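Local coordinates for Alr4995 protein (Nostoc sp., PDB 6LRF) that probably acts as a bifunctional enzyme of arginine catabolism, an arginine dihydrolase joined to an ornithine cyclodeaminase, at residues E284-G292 with I347-L358; P359-L367 with V390-K398. All coordinates share one frame; numbering follows the deposited sequence.

Contact 1 of 2, residues E284-G292 with I347-L358; sequences ESRIIRIEG and ISLLIDLGAVDL
R286 reaches from the strand 284-292 across I347 to the carboxylate of D357. With CG anti to the backbone N (chi1 -171°) and the chain extended as far as NE, the guanidinium lies with one face over CG2 of I347, 3.9 Å from its plane, while CD1 of I347 touches the methylene CD. OD1 of D357 comes in at the guanidinium edge, in plane, 3.3 Å from NH2: a salt bridge with a weak hydrogen bond, the two flat groups turned 57° apart. An alanine in place of R286 would probably leave D357 without this charged mate and take away the aliphatic and guanidinium surface against which I347 packs. Farther along, I288 points its CD1 at CB of A355, 4.2 Å away, and I287 sets CG2 against the methyls of L358. The backbones meet at R289 and V356, a single antiparallel hydrogen-bonded pair with N of R289 3.0 Å from O of V356. Water 1 links O of I287 to N of L358, and water 2 joins N of E291 to O of G354. G354 ends the helix in a Schellman motif, and the chain leaving it turns to run antiparallel to the strand for one bridge: a helix packed on a mixed sheet, within the LOR/SDH region.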
ATOM      1  N   GLU B 284      34.909  29.462   4.731  1.00 26.51           N
ATOM      2  CA  GLU B 284      35.085  29.602   6.175  1.00 29.02           C
ATOM      3  C   GLU B 284      35.450  28.276   6.836  1.00 27.75           C
ATOM      4  O   GLU B 284      35.126  27.206   6.329  1.00 22.62           O
ATOM      5  CB  GLU B 284      33.814  30.131   6.827  1.00 28.86           C
ATOM      6  CG  GLU B 284      33.526  31.571   6.553  1.00 33.81           C
ATOM      7  CD  GLU B 284      32.274  32.030   7.267  1.00 36.16           C
ATOM      8  OE1 GLU B 284      31.618  31.181   7.921  1.00 37.50           O
ATOM      9  OE2 GLU B 284      31.960  33.235   7.193  1.00 38.28           O
ATOM     10  N   SER B 285      36.106  28.373   7.984  1.00 29.51           N
ATOM     11  CA  SER B 285      36.599  27.216   8.705  1.00 29.86           C
ATOM     12  C   SER B 285      36.364  27.408  10.180  1.00 31.84           C
ATOM     13  O   SER B 285      36.376  28.531  10.676  1.00 32.33           O
ATOM     14  CB  SER B 285      38.086  26.997   8.442  1.00 32.85           C
ATOM     15  OG  SER B 285      38.269  26.164   7.314  1.00 41.60           O
ATOM     16  N   ARG B 286      36.170  26.291  10.872  1.00 30.67           N
ATOM     17  CA  ARG B 286      35.830  26.292  12.281  1.00 31.62           C
ATOM     18  C   ARG B 286      36.214  24.931  12.846  1.00 32.67           C
ATOM     19  O   ARG B 286      35.929  23.904  12.243  1.00 32.98           O
ATOM     20  CB  ARG B 286      34.340  26.576  12.456  1.00 32.83           C
ATOM     21  CG  ARG B 286      33.878  26.811  13.868  1.00 37.62           C
ATOM     22  CD  ARG B 286      32.523  27.479  13.845  1.00 41.30           C
ATOM     23  NE  ARG B 286      31.838  27.394  15.130  1.00 49.82           N
ATOM     24  CZ  ARG B 286      30.753  28.100  15.436  1.00 47.51           C
ATOM     25  NH1 ARG B 286      30.256  28.946  14.542  1.00 46.37           N
ATOM     26  NH2 ARG B 286      30.170  27.969  16.629  1.00 49.39           N
ATOM     27  N   ILE B 287      36.888  24.907  13.983  1.00 32.82           N
ATOM     28  CA  ILE B 287      37.181  23.632  14.606  1.00 33.45           C
ATOM     29  C   ILE B 287      36.097  23.334  15.651  1.00 32.95           C
ATOM     30  O   ILE B 287      35.753  24.184  16.466  1.00 32.93           O
ATOM     31  CB  ILE B 287      38.583  23.619  15.237  1.00 36.51           C
ATOM     32  CG1 ILE B 287      39.653  23.640  14.136  1.00 36.53           C
ATOM     33  CG2 ILE B 287      38.770  22.388  16.128  1.00 30.02           C
ATOM     34  CD1 ILE B 287      41.087  23.741  14.658  1.00 38.20           C
ATOM     35  N   ILE B 288      35.518  22.144  15.586  1.00 32.46           N
ATOM     36  CA  ILE B 288      34.526  21.756  16.579  1.00 30.17           C
ATOM     37  C   ILE B 288      35.038  20.556  17.372  1.00 28.15           C
ATOM     38  O   ILE B 288      35.934  19.837  16.929  1.00 33.57           O
ATOM     39  CB  ILE B 288      33.160  21.431  15.928  1.00 31.69           C
ATOM     40  CG1 ILE B 288      33.306  20.324  14.890  1.00 35.08           C
ATOM     41  CG2 ILE B 288      32.556  22.670  15.296  1.00 28.29           C
ATOM     42  CD1 ILE B 288      32.847  18.960  15.381  1.00 29.13           C
ATOM     43  N   ARG B 289      34.481  20.351  18.556  1.00 31.59           N
ATOM     44  CA  ARG B 289      34.830  19.182  19.356  1.00 31.47           C
ATOM     45  C   ARG B 289      33.575  18.340  19.595  1.00 32.41           C
ATOM     46  O   ARG B 289      32.489  18.880  19.814  1.00 31.80           O
ATOM     47  CB  ARG B 289      35.473  19.618  20.676  1.00 36.42           C
ATOM     48  CG  ARG B 289      35.980  18.498  21.568  1.00 41.24           C
ATOM     49  CD  ARG B 289      36.719  19.086  22.762  1.00 43.58           C
ATOM     50  NE  ARG B 289      36.974  18.101  23.809  1.00 50.61           N
ATOM     51  CZ  ARG B 289      38.038  17.306  23.836  1.00 53.18           C
ATOM     52  NH1 ARG B 289      38.940  17.375  22.859  1.00 47.07           N
ATOM     53  NH2 ARG B 289      38.199  16.440  24.835  1.00 46.56           N
ATOM     54  N   ILE B 290      33.717  17.020  19.510  1.00 32.70           N
ATOM     55  CA  ILE B 290      32.610  16.104  19.790  1.00 27.03           C
ATOM     56  C   ILE B 290      33.103  15.028  20.765  1.00 31.04           C
ATOM     57  O   ILE B 290      34.194  14.493  20.597  1.00 29.99           O
ATOM     58  CB  ILE B 290      32.050  15.481  18.488  1.00 32.76           C
ATOM     59  CG1 ILE B 290      30.918  14.510  18.795  1.00 37.69           C
ATOM     60  CG2 ILE B 290      33.138  14.795  17.680  1.00 33.38           C
ATOM     61  CD1 ILE B 290      29.649  15.208  19.223  1.00 41.67           C
ATOM     62  N   GLU B 291      32.320  14.762  21.813  1.00 30.32           N
ATOM     63  CA  GLU B 291      32.670  13.786  22.847  1.00 29.67           C
ATOM     64  C   GLU B 291      31.569  12.738  23.045  1.00 34.49           C
ATOM     65  O   GLU B 291      30.385  13.024  22.868  1.00 29.01           O
ATOM     66  CB  GLU B 291      32.922  14.476  24.187  1.00 31.61           C
ATOM     67  CG  GLU B 291      34.262  15.159  24.357  1.00 38.17           C
ATOM     68  CD  GLU B 291      34.479  15.650  25.797  1.00 51.77           C
ATOM     69  OE1 GLU B 291      33.603  15.385  26.651  1.00 52.30           O
ATOM     70  OE2 GLU B 291      35.526  16.282  26.080  1.00 49.80           O
ATOM     71  N   GLY B 292      31.954  11.534  23.458  1.00 31.71           N
ATOM     72  CA  GLY B 292      30.976  10.488  23.721  1.00 30.95           C
ATOM     73  C   GLY B 292      31.481   9.120  23.323  1.00 29.95           C
ATOM     74  O   GLY B 292      32.694   8.892  23.282  1.00 28.29           O
ATOM     75  N   ILE B 347      26.543  24.155  11.192  1.00 22.65           N
ATOM     76  CA  ILE B 347      26.671  24.313  12.634  1.00 22.42           C
ATOM     77  C   ILE B 347      25.321  24.086  13.338  1.00 22.11           C
ATOM     78  O   ILE B 347      25.277  23.497  14.425  1.00 24.11           O
ATOM     79  CB  ILE B 347      27.244  25.698  12.976  1.00 21.99           C
ATOM     80  CG1 ILE B 347      28.640  25.837  12.360  1.00 28.23           C
ATOM     81  CG2 ILE B 347      27.309  25.911  14.486  1.00 19.95           C
ATOM     82  CD1 ILE B 347      29.603  24.762  12.803  1.00 27.89           C
ATOM     83  N   SER B 348      24.224  24.506  12.706  1.00 19.59           N
ATOM     84  CA  SER B 348      22.895  24.248  13.258  1.00 21.90           C
ATOM     85  C   SER B 348      22.638  22.750  13.400  1.00 24.00           C
ATOM     86  O   SER B 348      22.096  22.301  14.401  1.00 26.10           O
ATOM     87  CB  SER B 348      21.800  24.874  12.389  1.00 25.37           C
ATOM     88  OG  SER B 348      21.860  26.288  12.455  1.00 29.42           O
ATOM     89  N   LEU B 349      23.042  21.974  12.405  1.00 22.93           N
ATOM     90  CA  LEU B 349      22.870  20.531  12.483  1.00 24.53           C
ATOM     91  C   LEU B 349      23.793  19.933  13.566  1.00 29.52           C
ATOM     92  O   LEU B 349      23.369  19.094  14.373  1.00 29.47           O
ATOM     93  CB  LEU B 349      23.119  19.896  11.109  1.00 26.89           C
ATOM     94  CG  LEU B 349      22.123  20.320  10.014  1.00 29.79           C
ATOM     95  CD1 LEU B 349      22.624  19.985   8.603  1.00 28.28           C
ATOM     96  CD2 LEU B 349      20.743  19.695  10.243  1.00 30.06           C
ATOM     97  N   LEU B 350      25.042  20.390  13.615  1.00 23.60           N
ATOM     98  CA  LEU B 350      26.013  19.844  14.559  1.00 22.57           C
ATOM     99  C   LEU B 350      25.691  20.182  16.019  1.00 27.92           C
ATOM    100  O   LEU B 350      25.984  19.398  16.928  1.00 26.53           O
ATOM    101  CB  LEU B 350      27.408  20.346  14.227  1.00 22.33           C
ATOM    102  CG  LEU B 350      28.015  19.791  12.940  1.00 30.33           C
ATOM    103  CD1 LEU B 350      29.434  20.336  12.724  1.00 26.92           C
ATOM    104  CD2 LEU B 350      27.998  18.269  12.974  1.00 27.07           C
ATOM    105  N   ILE B 351      25.111  21.358  16.237  1.00 25.70           N
ATOM    106  CA  ILE B 351      24.696  21.776  17.571  1.00 27.22           C
ATOM    107  C   ILE B 351      23.779  20.716  18.210  1.00 29.50           C
ATOM    108  O   ILE B 351      23.950  20.356  19.378  1.00 29.62           O
ATOM    109  CB  ILE B 351      24.004  23.154  17.522  1.00 23.11           C
ATOM    110  CG1 ILE B 351      25.055  24.258  17.428  1.00 24.82           C
ATOM    111  CG2 ILE B 351      23.159  23.394  18.770  1.00 26.93           C
ATOM    112  CD1 ILE B 351      24.474  25.626  17.105  1.00 24.58           C
ATOM    113  N   ASP B 352      22.842  20.188  17.428  1.00 32.16           N
ATOM    114  CA  ASP B 352      21.955  19.120  17.894  1.00 34.35           C
ATOM    115  C   ASP B 352      22.671  17.815  18.242  1.00 40.74           C
ATOM    116  O   ASP B 352      22.221  17.058  19.102  1.00 43.73           O
ATOM    117  CB  ASP B 352      20.892  18.845  16.842  1.00 40.59           C
ATOM    118  CG  ASP B 352      19.992  20.035  16.621  1.00 45.16           C
ATOM    119  OD1 ASP B 352      19.527  20.226  15.477  1.00 53.19           O
ATOM    120  OD2 ASP B 352      19.758  20.783  17.604  1.00 47.38           O
ATOM    121  N   LEU B 353      23.783  17.542  17.579  1.00 35.39           N
ATOM    122  CA  LEU B 353      24.559  16.351  17.903  1.00 36.10           C
ATOM    123  C   LEU B 353      25.445  16.585  19.118  1.00 38.83           C
ATOM    124  O   LEU B 353      26.148  15.679  19.565  1.00 47.35           O
ATOM    125  CB  LEU B 353      25.415  15.914  16.712  1.00 35.40           C
ATOM    126  CG  LEU B 353      24.767  15.015  15.661  1.00 40.84           C
ATOM    127  CD1 LEU B 353      23.446  15.585  15.212  1.00 37.91           C
ATOM    128  CD2 LEU B 353      25.710  14.847  14.474  1.00 35.42           C
ATOM    129  N   GLY B 354      25.426  17.800  19.652  1.00 34.56           N
ATOM    130  CA  GLY B 354      26.229  18.102  20.819  1.00 34.33           C
ATOM    131  C   GLY B 354      27.639  18.576  20.512  1.00 37.36           C
ATOM    132  O   GLY B 354      28.504  18.556  21.391  1.00 42.66           O
ATOM    133  N   ALA B 355      27.883  18.992  19.271  1.00 32.03           N
ATOM    134  CA  ALA B 355      29.158  19.616  18.930  1.00 35.65           C
ATOM    135  C   ALA B 355      29.299  20.911  19.726  1.00 35.46           C
ATOM    136  O   ALA B 355      28.341  21.673  19.860  1.00 30.57           O
ATOM    137  CB  ALA B 355      29.255  19.892  17.437  1.00 32.27           C
ATOM    138  N   VAL B 356      30.481  21.138  20.286  1.00 35.02           N
ATOM    139  CA  VAL B 356      30.720  22.340  21.068  1.00 39.90           C
ATOM    140  C   VAL B 356      31.984  23.021  20.579  1.00 44.81           C
ATOM    141  O   VAL B 356      32.738  22.465  19.761  1.00 34.04           O
ATOM    142  CB  VAL B 356      30.850  22.043  22.585  1.00 38.62           C
ATOM    143  CG1 VAL B 356      29.567  21.368  23.121  1.00 33.90           C
ATOM    144  CG2 VAL B 356      32.072  21.187  22.851  1.00 35.27           C
ATOM    145  N   ASP B 357      32.187  24.236  21.076  1.00 45.74           N
ATOM    146  CA  ASP B 357      33.408  24.987  20.838  1.00 52.34           C
ATOM    147  C   ASP B 357      34.475  24.528  21.828  1.00 52.22           C
ATOM    148  O   ASP B 357      34.153  24.137  22.963  1.00 49.86           O
ATOM    149  CB  ASP B 357      33.154  26.497  20.994  1.00 53.86           C
ATOM    150  CG  ASP B 357      32.210  27.058  19.922  1.00 58.54           C
ATOM    151  OD1 ASP B 357      31.907  26.342  18.937  1.00 63.41           O
ATOM    152  OD2 ASP B 357      31.752  28.212  20.077  1.00 61.17           O
ATOM    153  N   LEU B 358      35.736  24.569  21.392  1.00 58.07           N
ATOM    154  CA  LEU B 358      36.864  24.506  22.317  1.00 57.04           C
ATOM    155  C   LEU B 358      36.645  25.664  23.297  1.00 56.79           C
ATOM    156  O   LEU B 358      36.270  26.760  22.869  1.00 53.59           O
ATOM    157  CB  LEU B 358      38.206  24.622  21.575  1.00 52.38           C
ATOM    158  CG  LEU B 358      38.318  23.996  20.175  1.00 49.96           C
ATOM    159  CD1 LEU B 358      39.589  24.443  19.460  1.00 43.54           C
ATOM    160  CD2 LEU B 358      38.246  22.474  20.218  1.00 43.13           C
TER
HETATM  161  O   HOH W   1      36.120  25.929  18.551  1.00 42.81           O
HETATM  162  O   HOH W   2      30.159  16.471  22.461  1.00 38.65           O

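Contact 2 of 2, residues P359-L367 with V390-K398; sequences PQDERDAKL and VRINGQWIK
R391 stands just before the turn of a beta hairpin, strands 388-392 and 395-400 joined by a type I' turn from I392 to Q395, and its side chain meets the incoming chain 362-365 in a salt-bridge network with E362 and D364. Its CB sits 3.7 Å above the indole of W396, over the ring centre, and also faces the carbonyl of R363. CG passes near OD1 of D364. CD then lies 3.4 Å from O of R363, and the chain, extended from CG to NE, carries the guanidinium between two neighbours: CA of G394 over the centre of one face and CB of E362 toward the rim of the other. NE is 3.2 Å from OE2 of E362, a salt bridge whose hydrogen bond is weak because its N-H is bent to 121°. The same OE2 takes a straighter bond from NE1 of W396, at 3.1 Å; the indole N-H comes to OE2 from above the carboxylate plane, while OE2 lies close to the plane of the ring. One acidic oxygen thus ties the arginine to the tryptophan, and R441 makes a cation-pi contact with W396. The backbones join where N of A365 bonds to O of R391, 2.9 Å apart. At the tip of the arginine, NH1 forms its salt bridge with OD1 of D364, 2.8 Å away, and that oxygen also accepts the N-H of G394 on its syn side, 2.9 Å from N and 29° out of the carboxylate plane.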
ATOM      1  N   PRO B 359      36.851  25.426  24.608  1.00 63.55           N
ATOM      2  CA  PRO B 359      36.438  26.355  25.679  1.00 62.01           C
ATOM      3  C   PRO B 359      36.965  27.801  25.564  1.00 65.83           C
ATOM      4  O   PRO B 359      36.432  28.694  26.234  1.00 65.55           O
ATOM      5  CB  PRO B 359      36.990  25.689  26.945  1.00 60.33           C
ATOM      6  CG  PRO B 359      37.105  24.244  26.590  1.00 62.99           C
ATOM      7  CD  PRO B 359      37.501  24.218  25.146  1.00 57.21           C
ATOM      8  N   GLN B 360      37.979  28.035  24.734  1.00 62.47           N
ATOM      9  CA  GLN B 360      38.476  29.390  24.525  1.00 62.41           C
ATOM     10  C   GLN B 360      37.861  30.024  23.279  1.00 62.30           C
ATOM     11  O   GLN B 360      38.045  31.219  23.022  1.00 61.35           O
ATOM     12  CB  GLN B 360      40.005  29.401  24.418  1.00 64.37           C
ATOM     13  CG  GLN B 360      40.717  30.056  25.605  1.00 71.48           C
ATOM     14  CD  GLN B 360      40.491  31.565  25.681  1.00 78.50           C
ATOM     15  OE1 GLN B 360      39.996  32.081  26.688  1.00 84.28           O
ATOM     16  NE2 GLN B 360      40.853  32.277  24.613  1.00 69.17           N
ATOM     17  N   ASP B 361      37.129  29.229  22.507  1.00 52.68           N
ATOM     18  CA  ASP B 361      36.477  29.744  21.309  1.00 54.89           C
ATOM     19  C   ASP B 361      35.004  30.065  21.563  1.00 53.53           C
ATOM     20  O   ASP B 361      34.299  30.538  20.664  1.00 51.09           O
ATOM     21  CB  ASP B 361      36.613  28.752  20.154  1.00 56.81           C
ATOM     22  CG  ASP B 361      38.051  28.579  19.709  1.00 63.03           C
ATOM     23  OD1 ASP B 361      38.895  29.409  20.120  1.00 66.28           O
ATOM     24  OD2 ASP B 361      38.334  27.619  18.952  1.00 59.81           O
ATOM     25  N   GLU B 362      34.559  29.801  22.792  1.00 49.77           N
ATOM     26  CA  GLU B 362      33.218  30.159  23.236  1.00 46.00           C
ATOM     27  C   GLU B 362      32.990  31.658  23.097  1.00 45.80           C
ATOM     28  O   GLU B 362      33.845  32.466  23.466  1.00 47.66           O
ATOM     29  CB  GLU B 362      32.997  29.749  24.699  1.00 47.60           C
ATOM     30  CG  GLU B 362      32.610  28.296  24.940  1.00 47.33           C
ATOM     31  CD  GLU B 362      32.044  28.071  26.343  1.00 45.40           C
ATOM     32  OE1 GLU B 362      31.781  26.907  26.715  1.00 53.77           O
ATOM     33  OE2 GLU B 362      31.846  29.061  27.078  1.00 45.88           O
ATOM     34  N   ARG B 363      31.834  32.031  22.568  1.00 40.50           N
ATOM     35  CA  ARG B 363      31.460  33.431  22.463  1.00 39.23           C
ATOM     36  C   ARG B 363      29.980  33.602  22.790  1.00 35.23           C
ATOM     37  O   ARG B 363      29.235  32.623  22.826  1.00 31.13           O
ATOM     38  CB  ARG B 363      31.788  33.961  21.069  1.00 39.74           C
ATOM     39  CG  ARG B 363      33.286  34.147  20.859  1.00 49.05           C
ATOM     40  CD  ARG B 363      33.606  34.356  19.410  1.00 54.98           C
ATOM     41  NE  ARG B 363      33.020  35.607  18.945  1.00 66.42           N
ATOM     42  CZ  ARG B 363      32.828  35.918  17.667  1.00 62.72           C
ATOM     43  NH1 ARG B 363      33.193  35.070  16.708  1.00 59.20           N
ATOM     44  NH2 ARG B 363      32.275  37.083  17.350  1.00 60.38           N
ATOM     45  N   ASP B 364      29.566  34.840  23.048  1.00 32.23           N
ATOM     46  CA  ASP B 364      28.164  35.150  23.326  1.00 34.97           C
ATOM     47  C   ASP B 364      27.336  35.022  22.055  1.00 28.76           C
ATOM     48  O   ASP B 364      27.819  35.331  20.965  1.00 24.16           O
ATOM     49  CB  ASP B 364      28.016  36.567  23.899  1.00 33.40           C
ATOM     50  CG  ASP B 364      28.670  36.719  25.267  1.00 42.32           C
ATOM     51  OD1 ASP B 364      28.983  35.688  25.913  1.00 38.13           O
ATOM     52  OD2 ASP B 364      28.868  37.876  25.697  1.00 44.81           O
ATOM     53  N   ALA B 365      26.094  34.563  22.193  1.00 26.23           N
ATOM     54  CA  ALA B 365      25.177  34.545  21.063  1.00 21.86           C
ATOM     55  C   ALA B 365      24.956  35.977  20.584  1.00 24.29           C
ATOM     56  O   ALA B 365      24.864  36.899  21.390  1.00 24.92           O
ATOM     57  CB  ALA B 365      23.854  33.889  21.455  1.00 20.86           C
ATOM     58  N   LYS B 366      24.873  36.176  19.278  1.00 22.68           N
ATOM     59  CA  LYS B 366      24.573  37.503  18.747  1.00 21.67           C
ATOM     60  C   LYS B 366      23.080  37.792  18.836  1.00 24.83           C
ATOM     61  O   LYS B 366      22.264  36.917  18.565  1.00 20.46           O
ATOM     62  CB  LYS B 366      25.051  37.620  17.302  1.00 22.94           C
ATOM     63  CG  LYS B 366      26.451  37.050  17.109  1.00 33.27           C
ATOM     64  CD  LYS B 366      27.373  37.976  16.315  1.00 43.57           C
ATOM     65  CE  LYS B 366      27.076  37.909  14.822  1.00 47.09           C
ATOM     66  NZ  LYS B 366      28.283  38.285  14.013  1.00 58.58           N
ATOM     67  N   LEU B 367      22.728  39.014  19.228  1.00 20.14           N
ATOM     68  CA  LEU B 367      21.338  39.388  19.387  1.00 22.03           C
ATOM     69  C   LEU B 367      20.966  40.518  18.444  1.00 24.43           C
ATOM     70  O   LEU B 367      21.751  41.451  18.251  1.00 25.99           O
ATOM     71  CB  LEU B 367      21.069  39.813  20.828  1.00 22.03           C
ATOM     72  CG  LEU B 367      21.420  38.835  21.941  1.00 26.73           C
ATOM     73  CD1 LEU B 367      21.231  39.526  23.287  1.00 24.99           C
ATOM     74  CD2 LEU B 367      20.537  37.592  21.860  1.00 25.47           C
ATOM     75  N   VAL B 390      21.928  28.996  25.859  1.00 23.13           N
ATOM     76  CA  VAL B 390      22.523  30.090  25.084  1.00 22.73           C
ATOM     77  C   VAL B 390      23.433  30.972  25.966  1.00 24.48           C
ATOM     78  O   VAL B 390      23.181  31.134  27.160  1.00 27.19           O
ATOM     79  CB  VAL B 390      21.433  30.949  24.421  1.00 22.94           C
ATOM     80  CG1 VAL B 390      20.576  30.084  23.492  1.00 19.49           C
ATOM     81  CG2 VAL B 390      20.535  31.568  25.469  1.00 22.62           C
ATOM     82  N   ARG B 391      24.495  31.529  25.384  1.00 21.95           N
ATOM     83  CA  ARG B 391      25.505  32.267  26.160  1.00 27.55           C
ATOM     84  C   ARG B 391      25.265  33.772  26.061  1.00 30.14           C
ATOM     85  O   ARG B 391      25.375  34.359  24.981  1.00 23.86           O
ATOM     86  CB  ARG B 391      26.918  31.925  25.681  1.00 26.76           C
ATOM     87  CG  ARG B 391      28.056  32.183  26.703  1.00 33.41           C
ATOM     88  CD  ARG B 391      29.390  31.750  26.088  1.00 32.01           C
ATOM     89  NE  ARG B 391      30.563  31.949  26.940  1.00 39.31           N
ATOM     90  CZ  ARG B 391      31.397  32.985  26.840  1.00 39.48           C
ATOM     91  NH1 ARG B 391      31.173  33.942  25.952  1.00 34.76           N
ATOM     92  NH2 ARG B 391      32.451  33.077  27.639  1.00 41.03           N
ATOM     93  N   ILE B 392      24.902  34.377  27.191  1.00 25.91           N
ATOM     94  CA  ILE B 392      24.600  35.807  27.256  1.00 29.86           C
ATOM     95  C   ILE B 392      25.558  36.430  28.268  1.00 30.56           C
ATOM     96  O   ILE B 392      25.629  35.970  29.411  1.00 29.98           O
ATOM     97  CB  ILE B 392      23.132  36.071  27.671  1.00 26.74           C
ATOM     98  CG1 ILE B 392      22.176  35.111  26.954  1.00 26.90           C
ATOM     99  CG2 ILE B 392      22.739  37.553  27.462  1.00 26.31           C
ATOM    100  CD1 ILE B 392      22.189  35.260  25.439  1.00 24.51           C
ATOM    101  N   ASN B 393      26.298  37.450  27.832  1.00 35.51           N
ATOM    102  CA  ASN B 393      27.398  38.051  28.602  1.00 36.37           C
ATOM    103  C   ASN B 393      28.182  37.034  29.452  1.00 38.95           C
ATOM    104  O   ASN B 393      28.218  37.128  30.678  1.00 35.21           O
ATOM    105  CB  ASN B 393      26.872  39.185  29.491  1.00 39.46           C
ATOM    106  CG  ASN B 393      28.002  40.116  30.007  1.00 46.83           C
ATOM    107  OD1 ASN B 393      29.118  40.123  29.485  1.00 46.78           O
ATOM    108  ND2 ASN B 393      27.694  40.902  31.032  1.00 45.36           N
ATOM    109  N   GLY B 394      28.768  36.043  28.782  1.00 37.63           N
ATOM    110  CA  GLY B 394      29.665  35.084  29.408  1.00 37.89           C
ATOM    111  C   GLY B 394      29.012  33.972  30.201  1.00 36.31           C
ATOM    112  O   GLY B 394      29.690  33.164  30.828  1.00 39.24           O
ATOM    113  N   GLN B 395      27.691  33.920  30.167  1.00 38.83           N
ATOM    114  CA  GLN B 395      26.941  33.036  31.044  1.00 36.29           C
ATOM    115  C   GLN B 395      25.958  32.164  30.232  1.00 35.43           C
ATOM    116  O   GLN B 395      25.229  32.680  29.381  1.00 27.12           O
ATOM    117  CB  GLN B 395      26.220  33.888  32.095  1.00 43.53           C
ATOM    118  CG  GLN B 395      25.430  33.147  33.165  1.00 47.26           C
ATOM    119  CD  GLN B 395      24.897  34.095  34.252  1.00 55.76           C
ATOM    120  OE1 GLN B 395      23.736  34.523  34.211  1.00 50.16           O
ATOM    121  NE2 GLN B 395      25.750  34.417  35.233  1.00 50.56           N
ATOM    122  N   TRP B 396      25.967  30.850  30.477  1.00 32.67           N
ATOM    123  CA  TRP B 396      25.062  29.923  29.783  1.00 31.47           C
ATOM    124  C   TRP B 396      23.710  29.831  30.490  1.00 33.72           C
ATOM    125  O   TRP B 396      23.641  29.556  31.678  1.00 30.66           O
ATOM    126  CB  TRP B 396      25.683  28.529  29.663  1.00 26.66           C
ATOM    127  CG  TRP B 396      26.829  28.478  28.710  1.00 26.12           C
ATOM    128  CD1 TRP B 396      28.157  28.557  29.019  1.00 28.86           C
ATOM    129  CD2 TRP B 396      26.757  28.335  27.287  1.00 26.24           C
ATOM    130  NE1 TRP B 396      28.914  28.477  27.876  1.00 29.82           N
ATOM    131  CE2 TRP B 396      28.078  28.344  26.798  1.00 28.28           C
ATOM    132  CE3 TRP B 396      25.701  28.201  26.375  1.00 24.74           C
ATOM    133  CZ2 TRP B 396      28.375  28.209  25.445  1.00 29.39           C
ATOM    134  CZ3 TRP B 396      25.995  28.079  25.024  1.00 25.20           C
ATOM    135  CH2 TRP B 396      27.320  28.080  24.573  1.00 28.98           C
ATOM    136  N   ILE B 397      22.651  30.064  29.715  1.00 32.77           N
ATOM    137  CA  ILE B 397      21.277  30.221  30.188  1.00 32.35           C
ATOM    138  C   ILE B 397      20.355  29.195  29.531  1.00 30.94           C
ATOM    139  O   ILE B 397      20.357  29.065  28.303  1.00 28.33           O
ATOM    140  CB  ILE B 397      20.732  31.634  29.844  1.00 31.80           C
ATOM    141  CG1 ILE B 397      21.665  32.719  30.383  1.00 35.74           C
ATOM    142  CG2 ILE B 397      19.320  31.805  30.342  1.00 34.28           C
ATOM    143  CD1 ILE B 397      21.952  32.584  31.861  1.00 42.28           C
ATOM    144  N   LYS B 398      19.541  28.507  30.326  1.00 28.22           N
ATOM    145  CA  LYS B 398      18.603  27.514  29.788  1.00 31.94           C
ATOM    146  C   LYS B 398      17.402  28.160  29.076  1.00 27.06           C
ATOM    147  O   LYS B 398      16.771  29.073  29.610  1.00 29.17           O
ATOM    148  CB  LYS B 398      18.127  26.589  30.918  1.00 32.37           C
ATOM    149  CG  LYS B 398      16.969  25.664  30.562  1.00 33.41           C
ATOM    150  CD  LYS B 398      17.427  24.339  29.951  1.00 39.27           C
ATOM    151  CE  LYS B 398      16.219  23.498  29.496  1.00 43.98           C
ATOM    152  NZ  LYS B 398      15.983  22.289  30.347  1.00 37.24           N
TER

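How the contacts relate
From the N terminus, the chain runs up strand 280-292, passes through helices 294-297 and 299-310 and strands 313-320 and 329-337, and returns by helix 340-352 to close contact 1 at 347-358. Contact 2 opens at the very next residue: 359-367 leads into strand 366-369, and the chain comes back as the hairpin of 388-392 and 395-400. The two closures therefore stand in series, neither enclosing nor crossing the other. Contact 1 ties a helix and its exit to one mixed sheet, and contact 2 fastens the loop leading into the outermost strand 366-369 to the hairpin in the second mixed sheet. Their centres are about 15 Å apart, and D357 packs against E362 where they touch.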